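Sugar kinase, pfkB family (Thermotoga maritima, PDB 2AJR) probably acts as an ATP-dependent phosphofructokinase of the PfkB carbohydrate kinase family and binds a magnesium ion. Local coordinates at residues A[21-26]-A[76-81]; A[98-103]-A[130-135]; A[233-238]-A[288-293]; A[294-299]-A[316-321]. All blocks are in the same frame, centred on the assembly; numbering follows the deposited sequence.

Interaction 1. Residues A[21-26]-A[76-81]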
loop_
_atom_site.group_PDB
_atom_site.type_symbol
_atom_site.label_atom_id
_atom_site.label_comp_id
_atom_site.label_asym_id
_atom_site.label_seq_id
_atom_site.Cartn_x
_atom_site.Cartn_y
_atom_site.Cartn_z
ATOM N N PRO A 21 6.080 13.437 5.986
ATOM C CA PRO A 21 6.899 12.272 5.668
ATOM C C PRO A 21 6.101 11.131 5.097
ATOM O O PRO A 21 4.882 11.104 5.240
ATOM C CB PRO A 21 7.421 11.822 7.036
ATOM C CG PRO A 21 7.219 12.976 7.935
ATOM C CD PRO A 21 6.006 13.664 7.438
ATOM N N ALA A 22 6.783 10.167 4.483
ATOM C CA ALA A 22 6.099 8.977 3.988
ATOM C C ALA A 22 6.975 7.742 4.116
ATOM O O ALA A 22 8.189 7.846 4.117
ATOM C CB ALA A 22 5.663 9.184 2.554
ATOM N N LEU A 23 6.344 6.583 4.268
ATOM C CA LEU A 23 6.976 5.312 3.966
ATOM C C LEU A 23 6.748 5.017 2.492
ATOM O O LEU A 23 5.619 4.980 2.033
ATOM C CB LEU A 23 6.358 4.194 4.796
ATOM C CG LEU A 23 6.795 4.218 6.249
ATOM C CD1 LEU A 23 5.856 3.386 7.093
ATOM C CD2 LEU A 23 8.218 3.706 6.337
ATOM N N ASP A 24 7.821 4.824 1.747
ATOM C CA ASP A 24 7.724 4.527 0.335
ATOM C C ASP A 24 7.733 3.024 0.183
ATOM O O ASP A 24 8.683 2.360 0.603
ATOM C CB ASP A 24 8.906 5.127 -0.430
ATOM C CG ASP A 24 8.732 6.595 -0.719
ATOM O OD1 ASP A 24 7.610 6.991 -1.135
ATOM O OD2 ASP A 24 9.721 7.359 -0.536
ATOM N N ARG A 25 6.662 2.480 -0.383
ATOM C CA ARG A 25 6.650 1.094 -0.797
ATOM C C ARG A 25 6.857 1.002 -2.297
ATOM O O ARG A 25 5.943 1.280 -3.078
ATOM C CB ARG A 25 5.342 0.415 -0.423
ATOM C CG ARG A 25 5.326 -1.070 -0.882
ATOM C CD ARG A 25 4.623 -1.981 0.101
ATOM N NE ARG A 25 5.420 -2.242 1.302
ATOM C CZ ARG A 25 6.443 -3.096 1.376
ATOM N NH1 ARG A 25 6.840 -3.798 0.318
ATOM N NH2 ARG A 25 7.074 -3.249 2.528
ATOM N N GLU A 26 8.063 0.599 -2.688
ATOM C CA GLU A 26 8.411 0.380 -4.093
ATOM C C GLU A 26 8.169 -1.085 -4.474
ATOM O O GLU A 26 8.521 -2.016 -3.752
ATOM C CB GLU A 26 9.874 0.759 -4.351
ATOM C CG GLU A 26 10.319 2.181 -3.893
ATOM C CD GLU A 26 11.738 2.190 -3.226
ATOM O OE1 GLU A 26 12.753 2.138 -3.988
ATOM O OE2 GLU A 26 11.824 2.245 -1.945
ATOM N N GLY A 76 1.137 7.333 14.473
ATOM C CA GLY A 76 0.637 5.962 14.400
ATOM C C GLY A 76 1.653 4.869 14.129
ATOM O O GLY A 76 2.845 5.025 14.382
ATOM N N TYR A 77 1.154 3.754 13.609
ATOM C CA TYR A 77 1.972 2.591 13.279
ATOM C C TYR A 77 3.034 2.890 12.232
ATOM O O TYR A 77 4.188 2.460 12.362
ATOM C CB TYR A 77 1.096 1.465 12.736
ATOM C CG TYR A 77 0.103 0.891 13.714
ATOM C CD1 TYR A 77 0.527 0.233 14.883
ATOM C CD2 TYR A 77 -1.263 0.969 13.453
ATOM C CE1 TYR A 77 -0.395 -0.321 15.764
ATOM C CE2 TYR A 77 -2.193 0.426 14.322
ATOM C CZ TYR A 77 -1.758 -0.219 15.475
ATOM O OH TYR A 77 -2.717 -0.747 16.314
HETATM N N MSE A 78 2.639 3.603 11.183
HETATM C CA MSE A 78 3.555 3.931 10.115
HETATM C C MSE A 78 4.632 4.861 10.650
HETATM O O MSE A 78 5.815 4.755 10.291
HETATM C CB MSE A 78 2.805 4.599 8.966
HETATM C CG MSE A 78 1.715 3.732 8.329
HETATM SE SE MSE A 78 2.370 2.010 7.665
HETATM C CE MSE A 78 1.886 0.801 9.092
ATOM N N GLY A 79 4.234 5.764 11.534
ATOM C CA GLY A 79 5.193 6.661 12.137
ATOM C C GLY A 79 6.290 5.898 12.841
ATOM O O GLY A 79 7.462 6.217 12.678
ATOM N N LYS A 80 5.911 4.884 13.614
ATOM C CA LYS A 80 6.885 4.115 14.385
ATOM C C LYS A 80 7.885 3.423 13.483
ATOM O O LYS A 80 9.089 3.448 13.742
ATOM C CB LYS A 80 6.204 3.060 15.275
ATOM C CG LYS A 80 7.191 2.044 15.873
ATOM C CD LYS A 80 6.674 1.395 17.173
ATOM C CE LYS A 80 7.653 0.331 17.737
ATOM N NZ LYS A 80 8.214 -0.611 16.669
ATOM N N ILE A 81 7.377 2.797 12.429
ATOM C CA ILE A 81 8.229 2.153 11.463
ATOM C C ILE A 81 9.189 3.173 10.861
ATOM O O ILE A 81 10.384 2.916 10.762
ATOM C CB ILE A 81 7.418 1.504 10.329
ATOM C CG1 ILE A 81 6.530 0.386 10.869
ATOM C CG2 ILE A 81 8.356 0.943 9.245
ATOM C CD1 ILE A 81 5.477 -0.061 9.842
#
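Leu23, Met78 and Ile81 meet without a ring, amide or carboxylate among them; the one flat group touched is the peptide carbonyl of Met78, whose O lies 3.5 Å from Leu23 CD1. The rest of the contact is apolar. Leu23 CB leaves strand 22-28 toward helix 76-89, and its two methyls divide the work. Leu23 CD1 lies 3.8 Å from Met78 CB, and Leu23 CD2 4.0 Å from Ile81 CG2. Leu23 thus sets its forked tip against two residues three positions apart on the same helix face, crossing both side chains at about a right angle. Met78, a selenomethionine, starts toward the strand but folds at chi2 (-57°) and again at chi3, carrying its terminal methyl away; its SE still lies 3.8 Å from Leu23 CD1. On Ile81 it is the CG2 branch that touches, set anti to the backbone N. Both helix residues also pack across the dimer interface, Met78 on Met48 of the second subunit and Ile81 on Met78 of the second subunit, while Met48 of the same chain lies against Leu23. This contact joins the first turn of helix 76-89 to the small lid sheet, and its closeness to the subunit boundary is consistent with the lid-mediated dimers known among ribokinase-like PfkB sugar kinases.

Interaction 2. Residues A[98-103]-A[130-135]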
loop_
_atom_site.group_PDB
_atom_site.type_symbol
_atom_site.label_atom_id
_atom_site.label_comp_id
_atom_site.label_asym_id
_atom_site.label_seq_id
_atom_site.Cartn_x
_atom_site.Cartn_y
_atom_site.Cartn_z
ATOM N N VAL A 98 7.575 15.822 15.842
ATOM C CA VAL A 98 6.402 15.931 16.692
ATOM C C VAL A 98 5.459 14.785 16.344
ATOM O O VAL A 98 5.081 14.613 15.174
ATOM C CB VAL A 98 5.689 17.259 16.471
ATOM C CG1 VAL A 98 4.291 17.228 17.077
ATOM C CG2 VAL A 98 6.529 18.371 17.037
ATOM N N TYR A 99 5.083 14.016 17.361
ATOM C CA TYR A 99 4.218 12.861 17.202
ATOM C C TYR A 99 2.769 13.289 17.225
ATOM O O TYR A 99 2.347 13.959 18.150
ATOM C CB TYR A 99 4.498 11.840 18.305
ATOM C CG TYR A 99 5.793 11.123 18.029
ATOM C CD1 TYR A 99 7.009 11.743 18.277
ATOM C CD2 TYR A 99 5.806 9.851 17.462
ATOM C CE1 TYR A 99 8.198 11.123 17.988
ATOM C CE2 TYR A 99 7.009 9.212 17.182
ATOM C CZ TYR A 99 8.197 9.866 17.443
ATOM O OH TYR A 99 9.396 9.270 17.178
ATOM N N VAL A 100 2.020 12.901 16.204
ATOM C CA VAL A 100 0.644 13.332 16.046
ATOM C C VAL A 100 -0.280 12.122 16.102
ATOM O O VAL A 100 0.170 10.989 16.004
ATOM C CB VAL A 100 0.446 14.128 14.715
ATOM C CG1 VAL A 100 1.289 15.381 14.710
ATOM C CG2 VAL A 100 0.794 13.278 13.479
ATOM N N GLU A 101 -1.566 12.382 16.299
ATOM C CA GLU A 101 -2.602 11.355 16.288
ATOM C C GLU A 101 -2.866 11.143 14.813
ATOM O O GLU A 101 -3.016 12.106 14.075
ATOM C CB GLU A 101 -3.852 11.879 17.035
ATOM C CG GLU A 101 -4.857 10.832 17.583
ATOM C CD GLU A 101 -4.279 9.930 18.681
ATOM O OE1 GLU A 101 -3.915 10.450 19.765
ATOM O OE2 GLU A 101 -4.200 8.690 18.474
ATOM N N GLY A 102 -2.867 9.913 14.333
ATOM C CA GLY A 102 -3.090 9.700 12.893
ATOM C C GLY A 102 -1.875 9.079 12.257
ATOM O O GLY A 102 -0.789 9.138 12.811
ATOM N N GLU A 103 -2.059 8.490 11.084
ATOM C CA GLU A 103 -1.013 7.705 10.451
ATOM C C GLU A 103 -0.122 8.502 9.502
ATOM O O GLU A 103 -0.612 9.247 8.654
ATOM C CB GLU A 103 -1.638 6.540 9.689
ATOM C CG GLU A 103 -2.319 5.513 10.598
ATOM C CD GLU A 103 -1.341 4.618 11.374
ATOM O OE1 GLU A 103 -0.232 4.367 10.864
ATOM O OE2 GLU A 103 -1.699 4.160 12.485
ATOM N N ASP A 130 -3.728 22.453 15.436
ATOM C CA ASP A 130 -3.029 23.712 15.674
ATOM C C ASP A 130 -2.042 23.602 16.859
ATOM O O ASP A 130 -0.988 24.236 16.862
ATOM C CB ASP A 130 -4.046 24.840 15.905
ATOM C CG ASP A 130 -3.725 26.080 15.101
ATOM O OD1 ASP A 130 -3.421 25.947 13.894
ATOM O OD2 ASP A 130 -3.791 27.185 15.670
HETATM N N MSE A 131 -2.391 22.806 17.863
HETATM C CA MSE A 131 -1.452 22.557 18.947
HETATM C C MSE A 131 -0.199 21.846 18.438
HETATM O O MSE A 131 0.908 22.215 18.832
HETATM C CB MSE A 131 -2.101 21.811 20.117
HETATM C CG MSE A 131 -2.614 22.760 21.208
HETATM SE SE MSE A 131 -1.210 23.972 21.919
HETATM C CE MSE A 131 -0.837 23.035 23.652
ATOM N N ASP A 132 -0.360 20.879 17.537
ATOM C CA ASP A 132 0.774 20.171 16.965
ATOM C C ASP A 132 1.674 21.132 16.197
ATOM O O ASP A 132 2.901 21.081 16.328
ATOM C CB ASP A 132 0.320 19.051 16.020
ATOM C CG ASP A 132 -0.382 17.907 16.735
ATOM O OD1 ASP A 132 -0.187 17.740 17.964
ATOM O OD2 ASP A 132 -1.146 17.183 16.041
ATOM N N VAL A 133 1.073 22.007 15.399
ATOM C CA VAL A 133 1.861 22.946 14.607
ATOM C C VAL A 133 2.641 23.868 15.546
ATOM O O VAL A 133 3.802 24.157 15.286
ATOM C CB VAL A 133 0.983 23.737 13.570
ATOM C CG1 VAL A 133 1.751 24.905 12.948
ATOM C CG2 VAL A 133 0.505 22.801 12.486
ATOM N N ASN A 134 2.025 24.294 16.646
ATOM C CA ASN A 134 2.714 25.141 17.620
ATOM C C ASN A 134 3.889 24.442 18.282
ATOM O O ASN A 134 4.972 25.005 18.389
ATOM C CB ASN A 134 1.741 25.678 18.675
ATOM C CG ASN A 134 0.849 26.776 18.124
ATOM O OD1 ASN A 134 1.177 27.429 17.118
ATOM N ND2 ASN A 134 -0.283 26.992 18.774
ATOM N N HIS A 135 3.690 23.207 18.699
ATOM C CA HIS A 135 4.776 22.436 19.270
ATOM C C HIS A 135 5.886 22.299 18.259
ATOM O O HIS A 135 7.054 22.385 18.610
ATOM C CB HIS A 135 4.301 21.054 19.693
ATOM C CG HIS A 135 3.411 21.070 20.885
ATOM N ND1 HIS A 135 2.550 20.037 21.177
ATOM C CD2 HIS A 135 3.241 21.993 21.863
ATOM C CE1 HIS A 135 1.893 20.316 22.292
ATOM N NE2 HIS A 135 2.295 21.496 22.730
#
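Val98 and Val100 of strand 93-100 face the first turns of helix 130-144 through van der Waals contact, mostly of methyl groups on backbone and CB atoms. Val98 points toward the helix and splits its two methyls between successive turns, both in loose contact: Val98 CG1, anti to the backbone N (chi1 165°), lies 4.2 Å from Asp132 O, and Val98 CG2 lies 4.2 Å from His135 C. His135 CB is turned to the strand, but the imidazole swings off along the helix, where Met131 O sits over one ring face, 3.4 Å above the plane. The axes of residues 98-100 and 130-135 run nearly antiparallel, at 169°, with a closest approach of 8.9 Å. That is the usual layering of a doubly wound alpha/beta domain: strand 93-100 is the border strand of the large sheet, bonded through its backbone to strand 68-75, and the chain passes through the lid strands before helix 130-144 returns across it and leads into strand 149-153. A second kind of contact sets a polar group on an apolar one. The carboxylate of Asp132 extends over Val100, with Asp132 OD2 3.3 Å from Val100 CG1 and 3.7 Å from Val100 CB, the two side chains lying obliquely to each other. Lying in the first turn of its helix, this carboxylate would probably be favoured by the helix dipole. The turn is held by polar bonds of its own: Asp132 N donates to Thr129 OG1, and His135 N reaches Met131 O at 3.0 Å. Pro126 adds to the apolar cover of Val100.

Interaction 3. Residues A[233-238]-A[288-293]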
loop_
_atom_site.group_PDB
_atom_site.type_symbol
_atom_site.label_atom_id
_atom_site.label_comp_id
_atom_site.label_asym_id
_atom_site.label_seq_id
_atom_site.Cartn_x
_atom_site.Cartn_y
_atom_site.Cartn_z
ATOM N N LYS A 233 15.143 37.655 -5.502
ATOM C CA LYS A 233 14.985 37.637 -4.058
ATOM C C LYS A 233 15.827 36.526 -3.388
ATOM O O LYS A 233 16.165 36.630 -2.212
ATOM C CB LYS A 233 13.489 37.503 -3.733
ATOM C CG LYS A 233 12.605 38.625 -4.343
ATOM C CD LYS A 233 11.125 38.215 -4.441
ATOM N N SER A 234 16.156 35.475 -4.141
ATOM C CA SER A 234 17.026 34.395 -3.681
ATOM C C SER A 234 18.339 34.473 -4.428
ATOM O O SER A 234 18.381 34.944 -5.555
ATOM C CB SER A 234 16.389 33.036 -3.961
ATOM O OG SER A 234 15.192 32.866 -3.226
ATOM N N GLN A 235 19.407 33.977 -3.818
ATOM C CA GLN A 235 20.732 34.028 -4.441
ATOM C C GLN A 235 20.870 33.042 -5.592
ATOM O O GLN A 235 21.621 33.291 -6.535
ATOM C CB GLN A 235 21.826 33.753 -3.417
ATOM C CG GLN A 235 21.838 34.726 -2.251
ATOM C CD GLN A 235 22.915 34.398 -1.264
ATOM O OE1 GLN A 235 22.782 33.472 -0.468
ATOM N NE2 GLN A 235 24.005 35.139 -1.318
ATOM N N VAL A 236 20.169 31.909 -5.524
ATOM C CA VAL A 236 20.202 30.973 -6.643
ATOM C C VAL A 236 18.877 30.244 -6.791
ATOM O O VAL A 236 18.262 29.842 -5.802
ATOM C CB VAL A 236 21.392 29.984 -6.527
ATOM C CG1 VAL A 236 21.207 29.062 -5.351
ATOM C CG2 VAL A 236 21.594 29.210 -7.837
ATOM N N SER A 237 18.433 30.119 -8.038
ATOM C CA SER A 237 17.247 29.362 -8.369
ATOM C C SER A 237 17.641 28.250 -9.325
ATOM O O SER A 237 18.462 28.462 -10.205
ATOM C CB SER A 237 16.192 30.270 -8.997
ATOM O OG SER A 237 16.646 30.860 -10.195
ATOM N N VAL A 238 17.084 27.059 -9.120
ATOM C CA VAL A 238 17.316 25.923 -10.001
ATOM C C VAL A 238 15.957 25.450 -10.475
ATOM O O VAL A 238 15.145 24.993 -9.676
ATOM C CB VAL A 238 18.023 24.768 -9.302
ATOM C CG1 VAL A 238 18.295 23.638 -10.320
ATOM C CG2 VAL A 238 19.313 25.233 -8.652
ATOM N N ALA A 288 29.916 28.767 -0.924
ATOM C CA ALA A 288 28.752 29.220 -1.688
ATOM C C ALA A 288 29.065 29.629 -3.127
ATOM O O ALA A 288 28.718 30.734 -3.555
ATOM C CB ALA A 288 28.091 30.375 -0.964
ATOM N N ASN A 289 29.725 28.745 -3.869
ATOM C CA ASN A 289 29.857 28.912 -5.308
ATOM C C ASN A 289 28.653 28.219 -5.935
ATOM O O ASN A 289 28.581 26.992 -5.978
ATOM C CB ASN A 289 31.164 28.314 -5.815
ATOM C CG ASN A 289 31.356 28.521 -7.303
ATOM O OD1 ASN A 289 30.470 28.219 -8.106
ATOM N ND2 ASN A 289 32.517 29.044 -7.682
ATOM N N PHE A 290 27.707 29.020 -6.414
ATOM C CA PHE A 290 26.372 28.547 -6.750
ATOM C C PHE A 290 26.296 27.708 -8.015
ATOM O O PHE A 290 25.662 26.661 -8.020
ATOM C CB PHE A 290 25.411 29.728 -6.840
ATOM C CG PHE A 290 25.218 30.433 -5.534
ATOM C CD1 PHE A 290 24.733 29.745 -4.432
ATOM C CD2 PHE A 290 25.530 31.781 -5.392
ATOM C CE1 PHE A 290 24.566 30.389 -3.208
ATOM C CE2 PHE A 290 25.349 32.438 -4.175
ATOM C CZ PHE A 290 24.870 31.739 -3.083
ATOM N N LEU A 291 26.930 28.145 -9.088
ATOM C CA LEU A 291 26.902 27.355 -10.305
ATOM C C LEU A 291 27.492 25.984 -10.005
ATOM O O LEU A 291 26.878 24.956 -10.327
ATOM C CB LEU A 291 27.650 28.027 -11.464
ATOM C CG LEU A 291 27.500 27.247 -12.787
ATOM C CD1 LEU A 291 26.032 27.051 -13.137
ATOM C CD2 LEU A 291 28.255 27.899 -13.941
ATOM N N GLU A 292 28.659 25.960 -9.361
ATOM C CA GLU A 292 29.280 24.673 -8.991
ATOM C C GLU A 292 28.418 23.858 -8.014
ATOM O O GLU A 292 28.403 22.634 -8.086
ATOM C CB GLU A 292 30.699 24.863 -8.462
ATOM C CG GLU A 292 31.660 25.482 -9.497
ATOM C CD GLU A 292 32.017 24.539 -10.642
ATOM O OE1 GLU A 292 32.494 23.416 -10.386
ATOM O OE2 GLU A 292 31.847 24.930 -11.812
HETATM N N MSE A 293 27.674 24.528 -7.138
HETATM C CA MSE A 293 26.677 23.838 -6.317
HETATM C C MSE A 293 25.622 23.150 -7.145
HETATM O O MSE A 293 25.348 21.983 -6.926
HETATM C CB MSE A 293 25.936 24.796 -5.416
HETATM C CG MSE A 293 26.582 25.036 -4.090
HETATM SE SE MSE A 293 25.420 26.183 -3.034
HETATM C CE MSE A 293 23.754 25.482 -3.520
#
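Phe290, the first residue of helix 290-304, reaches from the helix start to Val236 and Gln235 and has more surface buried here than any other residue. Its ring meets CB and CG1 of Val236 and CB and the amide end of Gln235: Val236 CG1 approaches Phe290 CD1 at 3.7 Å, and Gln235 CB approaches Phe290 CZ at the same distance, so Val236 lies near the CD1 side of the ring and Gln235 near CZ and CE2. Both approach obliquely. Over one face sits Ala288 O, 3.7 Å above the plane of the Phe290 ring. Val236 offers its whole branched end: CG1, placed between the backbone N and carbonyl carbon (chi1 67°), meets the ring, while Val236 CG2 lies 4.0 Å from Phe290 CB. Strand 236-241 belongs to the large sheet, and helix 290-304 packs against that layer beside helix 271-286; Met293, one turn on, reaches Val200 of the neighbouring strand and Met279 and Tyr282 of that helix. In the alpha/beta/alpha sandwich of PfkB kinases, Phe290 thus joins the N-terminal end of helix 290-304 to the first residue of strand 236-241 and the residue before it. Gln235, extended beyond CG, passes by CZ, its amide plane 69° from the ring plane, with Gln235 CD 3.8 Å from Phe290 CZ; its OE1 is taken up by Asn199 ND2. Just before Phe290 the helix is capped by Asn289, whose OD1 accepts from Glu292 N at 3.2 Å, a fairly straight bond (159° at the hydrogen) with the donor tilted from the carbonyl plane.

Interaction 4. Residues A[294-299]-A[316-321]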
loop_
_atom_site.group_PDB
_atom_site.type_symbol
_atom_site.label_atom_id
_atom_site.label_comp_id
_atom_site.label_asym_id
_atom_site.label_seq_id
_atom_site.Cartn_x
_atom_site.Cartn_y
_atom_site.Cartn_z
ATOM N N ALA A 294 25.010 23.884 -8.076
ATOM C CA ALA A 294 23.992 23.306 -8.953
ATOM C C ALA A 294 24.554 22.159 -9.803
ATOM O O ALA A 294 23.870 21.163 -10.026
ATOM C CB ALA A 294 23.386 24.370 -9.834
ATOM N N LYS A 295 25.799 22.300 -10.259
ATOM C CA LYS A 295 26.451 21.268 -11.079
ATOM C C LYS A 295 26.656 19.989 -10.297
ATOM O O LYS A 295 26.464 18.890 -10.818
ATOM C CB LYS A 295 27.808 21.756 -11.612
ATOM C CG LYS A 295 27.696 22.686 -12.837
ATOM C CD LYS A 295 28.979 23.468 -13.126
ATOM C CE LYS A 295 30.099 22.578 -13.679
ATOM N NZ LYS A 295 31.355 23.344 -13.914
ATOM N N PHE A 296 27.079 20.139 -9.050
ATOM C CA PHE A 296 27.280 18.993 -8.189
ATOM C C PHE A 296 25.922 18.368 -7.857
ATOM O O PHE A 296 25.791 17.144 -7.802
ATOM C CB PHE A 296 28.020 19.398 -6.914
ATOM C CG PHE A 296 28.453 18.231 -6.066
ATOM C CD1 PHE A 296 29.644 17.579 -6.323
ATOM C CD2 PHE A 296 27.671 17.792 -5.018
ATOM C CE1 PHE A 296 30.046 16.506 -5.549
ATOM C CE2 PHE A 296 28.067 16.728 -4.240
ATOM C CZ PHE A 296 29.258 16.077 -4.509
ATOM N N GLY A 297 24.913 19.211 -7.658
ATOM C CA GLY A 297 23.561 18.740 -7.425
ATOM C C GLY A 297 23.093 17.907 -8.596
ATOM O O GLY A 297 22.541 16.817 -8.408
ATOM N N PHE A 298 23.349 18.407 -9.807
ATOM C CA PHE A 298 22.906 17.746 -11.034
ATOM C C PHE A 298 23.584 16.389 -11.151
ATOM O O PHE A 298 22.941 15.412 -11.496
ATOM C CB PHE A 298 23.193 18.625 -12.272
ATOM C CG PHE A 298 22.438 18.210 -13.508
ATOM C CD1 PHE A 298 22.952 17.242 -14.363
ATOM C CD2 PHE A 298 21.209 18.774 -13.808
ATOM C CE1 PHE A 298 22.246 16.848 -15.494
ATOM C CE2 PHE A 298 20.500 18.390 -14.938
ATOM C CZ PHE A 298 21.020 17.430 -15.785
ATOM N N ALA A 299 24.873 16.335 -10.831
ATOM C CA ALA A 299 25.623 15.079 -10.822
ATOM C C ALA A 299 24.958 14.042 -9.914
ATOM O O ALA A 299 24.809 12.884 -10.305
ATOM C CB ALA A 299 27.056 15.321 -10.380
ATOM N N GLU A 316 31.636 8.648 -4.653
ATOM C CA GLU A 316 32.181 7.949 -5.813
ATOM C C GLU A 316 31.173 7.954 -6.967
ATOM O O GLU A 316 31.532 8.278 -8.090
ATOM C CB GLU A 316 32.590 6.506 -5.461
ATOM C CG GLU A 316 33.078 5.672 -6.677
ATOM C CD GLU A 316 33.638 4.271 -6.316
ATOM O OE1 GLU A 316 33.258 3.711 -5.257
ATOM O OE2 GLU A 316 34.455 3.724 -7.106
ATOM N N ALA A 317 29.918 7.611 -6.678
ATOM C CA ALA A 317 28.882 7.492 -7.712
ATOM C C ALA A 317 28.497 8.864 -8.284
ATOM O O ALA A 317 28.043 8.961 -9.440
ATOM C CB ALA A 317 27.649 6.773 -7.154
ATOM N N ILE A 318 28.670 9.913 -7.473
ATOM C CA ILE A 318 28.378 11.287 -7.893
ATOM C C ILE A 318 29.454 11.813 -8.846
ATOM O O ILE A 318 29.144 12.317 -9.914
ATOM C CB ILE A 318 28.261 12.239 -6.679
ATOM C CG1 ILE A 318 27.001 11.901 -5.874
ATOM C CG2 ILE A 318 28.210 13.686 -7.135
ATOM C CD1 ILE A 318 26.904 12.601 -4.556
ATOM N N LYS A 319 30.719 11.690 -8.453
ATOM C CA LYS A 319 31.844 12.145 -9.284
ATOM C C LYS A 319 31.857 11.494 -10.671
ATOM O O LYS A 319 32.265 12.129 -11.639
ATOM C CB LYS A 319 33.191 11.887 -8.578
ATOM C CG LYS A 319 33.555 12.916 -7.501
ATOM C CD LYS A 319 34.922 12.635 -6.900
ATOM C CE LYS A 319 35.436 13.800 -6.046
ATOM N NZ LYS A 319 36.927 13.727 -5.816
ATOM N N LYS A 320 31.405 10.240 -10.754
ATOM C CA LYS A 320 31.297 9.505 -12.027
ATOM C C LYS A 320 30.395 10.172 -13.064
ATOM O O LYS A 320 30.481 9.878 -14.250
ATOM C CB LYS A 320 30.776 8.083 -11.779
ATOM C CG LYS A 320 31.859 7.085 -11.403
ATOM C CD LYS A 320 31.266 5.817 -10.784
ATOM C CE LYS A 320 32.337 4.751 -10.582
ATOM N NZ LYS A 320 31.961 3.708 -9.571
ATOM N N GLU A 321 29.522 11.056 -12.605
ATOM C CA GLU A 321 28.555 11.685 -13.470
ATOM C C GLU A 321 29.048 13.011 -14.021
ATOM O O GLU A 321 28.363 13.614 -14.847
ATOM C CB GLU A 321 27.238 11.908 -12.717
ATOM C CG GLU A 321 26.561 10.631 -12.232
ATOM C CD GLU A 321 26.167 9.688 -13.360
ATOM O OE1 GLU A 321 26.149 10.108 -14.540
ATOM O OE2 GLU A 321 25.874 8.513 -13.054
#
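Ile318 and Phe296 stand at about a right angle, the isoleucine bringing its CG2 methyl over one face of the ring. Ile318 CG2 lies 4.0 Å from the Phe296 ring centroid and 25° off its normal, a CH-pi contact displaced toward the rim, where CE1 and CZ are the closest ring atoms. Phe296 leaves helix 290-304 obliquely and comes up to its partner only at the far end of the ring; chi1 of -171° sets CG anti to the backbone N and sends the ring across to the short helix 315-319. Ile318 CG2 also touches Ala299 CB at 3.8 Å, so one methyl meets both the ring face and the small side chain one turn on. Ala299 points directly across, and its small size matches the close backbones: its CA is 5.2 Å from Glu321 CA. Ala299 CB packs against Ile318 O, 3.7 Å away, a carbonyl that also receives Glu321 N. Glu321 contributes aliphatic carbon, with its CG 3.4 Å from Ala299 O; bent at chi2 (-62°), the chain then turns its buried carboxylate away to a salt bridge with Arg306 and a hydrogen bond with His324. Within the segment 316-321, Lys320 NZ makes a salt bridge with Glu316 OE2 (3.5 Å). The short helix 315-319 and the turn after it pack against helix 290-304 of the PfkB alpha/beta core, near the end of that helix where Ala304 and, beyond it, Arg307 belong to the magnesium site.

Overall arrangement
Interactions 1 and 2 are neighbours on the lid side, their centres 16 Å apart, and Glu103 ties them directly: Glu103 OE1 lies 3.0 Å from Met78 N, a probable hydrogen bond, with OE2 similarly placed at Tyr77 N. Interactions 3 and 4 share helix 290-304, again with centres 16 Å apart, and join its first turn to the large sheet and its middle to segment 316-321. Interactions 2 and 3 both reach that sheet, yet their centres are 34 Å apart. In interaction 4 the Glu321 side chain is about 11 Å from the magnesium ion, which His267, Ala304, Arg307 and Glu309 bind; Glu26 of segment 21-26, which takes no part in interaction 1, touches Glu309.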